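Inorganic pyrophosphatase (Neisseria gonorrhoeae, PDB 5TEA) probably catalyses the magnesium-dependent hydrolysis of inorganic pyrophosphate to two phosphate ions and works in the cytoplasm as a homohexamer. Local coordinates at residues Asp77-Leu83 and Asp112-Val118; Ala97-Gly101 and Tyr129-Leu135. One frame throughout, in Å; residues are numbered along the deposited sequence.

Contact 1: residues Asp77-Leu83 and Asp112-Val118. With CA (calcium ion), chain I.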
# COMPACT_ATOMS: atom_id res chain seq x y z
N ASP B 77 15.36 29.18 9.55
CA ASP B 77 14.79 27.87 9.28
C ASP B 77 14.92 26.97 10.52
O ASP B 77 15.90 27.03 11.25
CB ASP B 77 15.52 27.25 8.09
CG ASP B 77 14.64 26.37 7.22
OD1 ASP B 77 13.41 26.29 7.47
OD2 ASP B 77 15.19 25.77 6.27
N GLU B 78 13.92 26.11 10.74
CA GLU B 78 14.06 25.10 11.78
C GLU B 78 15.11 24.06 11.37
O GLU B 78 15.32 23.79 10.19
CB GLU B 78 12.72 24.43 12.06
N LEU B 79 15.80 23.50 12.37
CA LEU B 79 16.86 22.53 12.10
C LEU B 79 16.22 21.21 11.67
O LEU B 79 15.44 20.62 12.42
CB LEU B 79 17.74 22.32 13.34
CG LEU B 79 18.88 21.31 13.23
CD1 LEU B 79 19.72 21.56 11.99
CD2 LEU B 79 19.77 21.37 14.50
N ASP B 80 16.54 20.76 10.45
CA ASP B 80 15.87 19.63 9.85
C ASP B 80 16.47 18.31 10.33
O ASP B 80 17.61 18.25 10.80
CB ASP B 80 15.96 19.67 8.33
CG ASP B 80 15.51 20.99 7.76
OD1 ASP B 80 14.41 21.48 8.12
OD2 ASP B 80 16.28 21.51 6.94
N VAL B 81 15.68 17.24 10.20
CA VAL B 81 16.05 15.90 10.64
C VAL B 81 15.72 14.90 9.54
O VAL B 81 14.61 14.91 9.00
CB VAL B 81 15.31 15.49 11.93
CG1 VAL B 81 15.66 14.04 12.31
CG2 VAL B 81 15.66 16.44 13.07
N LEU B 82 16.70 14.05 9.21
CA LEU B 82 16.50 12.85 8.42
C LEU B 82 16.37 11.69 9.40
O LEU B 82 17.35 11.30 10.04
CB LEU B 82 17.68 12.64 7.46
CG LEU B 82 18.02 13.87 6.60
CD1 LEU B 82 19.16 13.55 5.63
CD2 LEU B 82 16.79 14.35 5.81
N LEU B 83 15.15 11.14 9.53
CA LEU B 83 14.86 10.08 10.48
C LEU B 83 14.69 8.78 9.71
O LEU B 83 13.75 8.66 8.90
CB LEU B 83 13.61 10.40 11.29
CG LEU B 83 13.18 9.31 12.28
CD1 LEU B 83 14.12 9.32 13.49
CD2 LEU B 83 11.73 9.52 12.70
N ASP B 112 22.19 24.60 5.42
CA ASP B 112 20.91 23.96 5.71
C ASP B 112 21.16 22.51 6.13
O ASP B 112 20.67 21.56 5.52
CB ASP B 112 19.98 24.04 4.51
CG ASP B 112 18.55 23.67 4.85
OD1 ASP B 112 18.17 23.79 6.03
OD2 ASP B 112 17.80 23.24 3.95
N ASP B 113 21.95 22.34 7.19
CA ASP B 113 22.35 21.01 7.65
C ASP B 113 21.14 20.20 8.10
O ASP B 113 20.12 20.76 8.54
CB ASP B 113 23.33 21.10 8.82
CG ASP B 113 24.63 21.80 8.45
OD1 ASP B 113 25.01 21.76 7.26
OD2 ASP B 113 25.29 22.37 9.36
N LYS B 114 21.27 18.88 8.05
CA LYS B 114 20.21 17.97 8.44
C LYS B 114 20.78 16.90 9.36
O LYS B 114 21.73 16.20 9.00
CB LYS B 114 19.54 17.36 7.20
CG LYS B 114 19.22 18.46 6.17
CD LYS B 114 18.11 18.13 5.22
CE LYS B 114 18.05 19.18 4.12
NZ LYS B 114 17.75 20.53 4.66
N ILE B 115 20.24 16.82 10.57
CA ILE B 115 20.70 15.84 11.57
C ILE B 115 20.15 14.48 11.18
O ILE B 115 18.97 14.36 10.83
CB ILE B 115 20.22 16.25 12.97
CG1 ILE B 115 20.54 17.72 13.24
CG2 ILE B 115 20.86 15.36 14.05
CD1 ILE B 115 22.05 18.02 13.15
N VAL B 116 21.00 13.45 11.20
CA VAL B 116 20.58 12.09 10.87
C VAL B 116 20.26 11.37 12.17
O VAL B 116 21.07 11.36 13.11
CB VAL B 116 21.66 11.34 10.07
CG1 VAL B 116 21.11 9.98 9.60
CG2 VAL B 116 22.16 12.17 8.89
N CYS B 117 19.06 10.79 12.25
CA CYS B 117 18.57 10.20 13.48
C CYS B 117 17.92 8.86 13.19
O CYS B 117 17.48 8.59 12.07
CB CYS B 117 17.52 11.10 14.18
SG CYS B 117 18.14 12.65 14.83
N VAL B 118 17.80 8.06 14.25
CA VAL B 118 16.93 6.89 14.28
C VAL B 118 16.10 6.96 15.56
O VAL B 118 16.49 7.66 16.51
CB VAL B 118 17.74 5.57 14.23
CG1 VAL B 118 18.47 5.45 12.88
CG2 VAL B 118 18.76 5.52 15.40
CA CA I . 16.74 24.00 7.77
O HOH W 1 18.39 22.69 8.92
O HOH W 2 15.48 23.50 6.31
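The carboxylates of Asp77, Asp80 and Asp112 converge on one calcium ion, each through a single oxygen, OD2 in the case of Asp77. The carboxylate planes of Asp77 and Asp112 lie 26° apart. OD1 of Asp112 sits 2.3 Å from the calcium, and OD2 of Asp80 sits 2.7 Å from it. The ammonium group of Lys114 reaches OD2 of Asp80 on the anti side, 31° out of the carboxylate plane, with NZ 2.9 Å from that oxygen. The same NZ bonds to O of Asp112 and forms a salt bridge to OD2 of Asp112, where the hydrogen bond is weak. The bend at the end of the Lys114 chain (chi4 -62°) turns NZ to these oxygens. Its charge probably offsets part of the negative charge round the metal. Glu78 O, two waters and Asp73 OD2 complete the site. Asp80 and Asp112 are predicted magnesium ligands, with calcium seen here.

Beyond the metal, strands 80-83 and 114-118 pair in parallel in the curled, OB-like sheet of family I soluble pyrophosphatases. Ile115 N bonds to Asp80 O at 3.0 Å. Leu82 N then bonds to Ile115 O, and Cys117 N to Leu82 O, both at 2.8 Å. On one face Leu82 CG rests on Lys114 CB at 3.9 Å, and both side chains touch Phe147 of helix 137-149. On the other, Val81 CG1 meets Cys117 SG at 3.8 Å.

Contact 2: residues Ala97-Gly101 and Tyr129-Leu135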
# COMPACT_ATOMS: atom_id res chain seq x y z
N ALA B 97 14.71 10.46 19.71
CA ALA B 97 15.50 9.90 18.63
C ALA B 97 16.98 9.99 18.96
O ALA B 97 17.44 10.96 19.57
CB ALA B 97 15.23 10.63 17.31
N ARG B 98 17.74 8.98 18.52
CA ARG B 98 19.18 9.00 18.72
C ARG B 98 19.83 9.73 17.55
O ARG B 98 19.51 9.46 16.39
CB ARG B 98 19.75 7.58 18.84
CG ARG B 98 21.26 7.50 18.65
CD ARG B 98 21.79 6.07 18.79
NE ARG B 98 21.82 5.63 20.18
CZ ARG B 98 22.80 5.88 21.04
NH1 ARG B 98 23.88 6.57 20.67
NH2 ARG B 98 22.71 5.43 22.29
N VAL B 99 20.73 10.67 17.86
CA VAL B 99 21.54 11.38 16.87
C VAL B 99 22.67 10.46 16.41
O VAL B 99 23.49 10.04 17.24
CB VAL B 99 22.12 12.67 17.46
CG1 VAL B 99 23.08 13.36 16.47
CG2 VAL B 99 21.03 13.61 17.93
N ILE B 100 22.74 10.15 15.12
CA ILE B 100 23.83 9.30 14.62
C ILE B 100 24.76 10.00 13.64
O ILE B 100 25.80 9.40 13.29
CB ILE B 100 23.31 7.97 14.01
CG1 ILE B 100 22.55 8.22 12.70
CG2 ILE B 100 22.52 7.14 15.03
CD1 ILE B 100 22.27 6.94 11.91
N GLY B 101 24.47 11.22 13.22
CA GLY B 101 25.35 11.92 12.30
C GLY B 101 24.70 13.20 11.80
O GLY B 101 23.63 13.60 12.27
N TYR B 129 21.59 0.73 14.73
CA TYR B 129 22.23 1.87 14.09
C TYR B 129 22.57 2.92 15.14
O TYR B 129 21.68 3.59 15.67
CB TYR B 129 21.33 2.46 13.01
CG TYR B 129 20.92 1.46 11.97
CD1 TYR B 129 21.85 0.60 11.40
CD2 TYR B 129 19.60 1.37 11.56
CE1 TYR B 129 21.47 -0.33 10.44
CE2 TYR B 129 19.21 0.45 10.60
CZ TYR B 129 20.15 -0.40 10.05
OH TYR B 129 19.77 -1.33 9.10
N LYS B 130 23.86 3.05 15.44
CA LYS B 130 24.33 4.09 16.34
C LYS B 130 25.24 5.10 15.66
O LYS B 130 25.42 6.20 16.21
CB LYS B 130 25.06 3.47 17.55
CG LYS B 130 24.11 2.66 18.45
CD LYS B 130 24.77 2.11 19.71
CE LYS B 130 23.73 1.37 20.56
NZ LYS B 130 24.35 0.66 21.73
N THR B 131 25.82 4.77 14.51
CA THR B 131 26.68 5.66 13.74
C THR B 131 26.26 5.58 12.28
O THR B 131 25.56 4.66 11.87
CB THR B 131 28.16 5.28 13.85
OG1 THR B 131 28.35 4.00 13.21
CG2 THR B 131 28.60 5.20 15.29
N LEU B 132 26.74 6.53 11.47
CA LEU B 132 26.44 6.49 10.04
C LEU B 132 27.02 5.23 9.39
O LEU B 132 26.41 4.66 8.48
CB LEU B 132 26.99 7.73 9.34
CG LEU B 132 26.27 9.07 9.59
CD1 LEU B 132 26.96 10.17 8.81
CD2 LEU B 132 24.82 9.00 9.21
N SER B 133 28.21 4.81 9.83
CA SER B 133 28.85 3.63 9.26
C SER B 133 28.07 2.35 9.54
O SER B 133 28.33 1.33 8.89
CB SER B 133 30.27 3.49 9.82
OG SER B 133 30.20 2.97 11.13
N ASP B 134 27.14 2.37 10.50
CA ASP B 134 26.30 1.20 10.74
C ASP B 134 25.26 1.02 9.64
O ASP B 134 24.79 -0.09 9.41
CB ASP B 134 25.58 1.30 12.09
CG ASP B 134 26.52 1.20 13.27
OD1 ASP B 134 27.66 0.70 13.08
OD2 ASP B 134 26.11 1.63 14.36
N LEU B 135 24.87 2.11 8.98
CA LEU B 135 23.91 2.03 7.88
C LEU B 135 24.58 1.44 6.64
O LEU B 135 25.79 1.55 6.47
CB LEU B 135 23.38 3.43 7.55
CG LEU B 135 22.64 4.20 8.63
CD1 LEU B 135 22.29 5.60 8.15
CD2 LEU B 135 21.39 3.43 9.02
O HOH W 3 28.21 8.89 12.61
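A classic beta bulge on strand 94-107 marks this contact: two successive residues, Ile100 and Gly101, stand opposite the single Val116 of the neighbouring strand. Segment 129-135, a loop with a short 3-10 segment at 132-134, leads into helix 137-149 and packs against the bulge. Ile100 does most of the touching. With chi1 at 69°, its CG2 is anti to the carbonyl carbon, which directs it to the backbone of Lys130, 3.3 Å from Lys130 O. Its CD1 reaches Leu135 CD1 at 4.0 Å, the two side chains crossing at a slant. Leu132 CG lies 4.0 Å from Gly101 CA, so the leucine sits close over a residue with no side chain. Arg98, partly exposed, meets Lys130. Lys130 CG stands 4.0 Å above one face of the Arg98 guanidinium, offset toward the rim.

The loop also holds its own shape. Asp134 OD2 accepts from Lys130 N at 2.9 Å through its anti lone pair. Thr131 N comes to the same oxygen from above the carboxylate plane, 3.2 Å away. Leu135 CD2 lies over the centre of one face of the Tyr129 ring, and Asp134 CB is at its edge. Leu132 and Leu135 continue onto Ile140 of the helix.

No direct hydrogen bond joins the two segments. A water takes that role, donating to Ile100 O at 2.6 Å and accepting from Leu132 N at 3.0 Å. Apolar packing and one bridging water thus join the sheet to the loop, while Asp134 ties Lys130 N and Thr131 N together.

Contact 1 and contact 2 meet at strand 110-119, and their centres are 13 Å apart. Strand 94-107 runs antiparallel to it and carries segment 97-101. Two probable backbone hydrogen bonds join the contacts: Arg98 N to Val118 O at 2.7 Å and Val116 N to Gly101 O at 2.8 Å. Ala97 CB also packs 3.3 Å from Val118 O. Along the chain, a segment of contact 1 comes first and the two contacts then take turns. Contact 1 lies near the centre of the chain and holds four of the five calcium-binding residues, close to Tyr65, a predicted substrate-binding residue. The centre of contact 2 lies about 13 Å from the centre of the chain, well away from the metal and substrate residues. Helix 137-149 touches both.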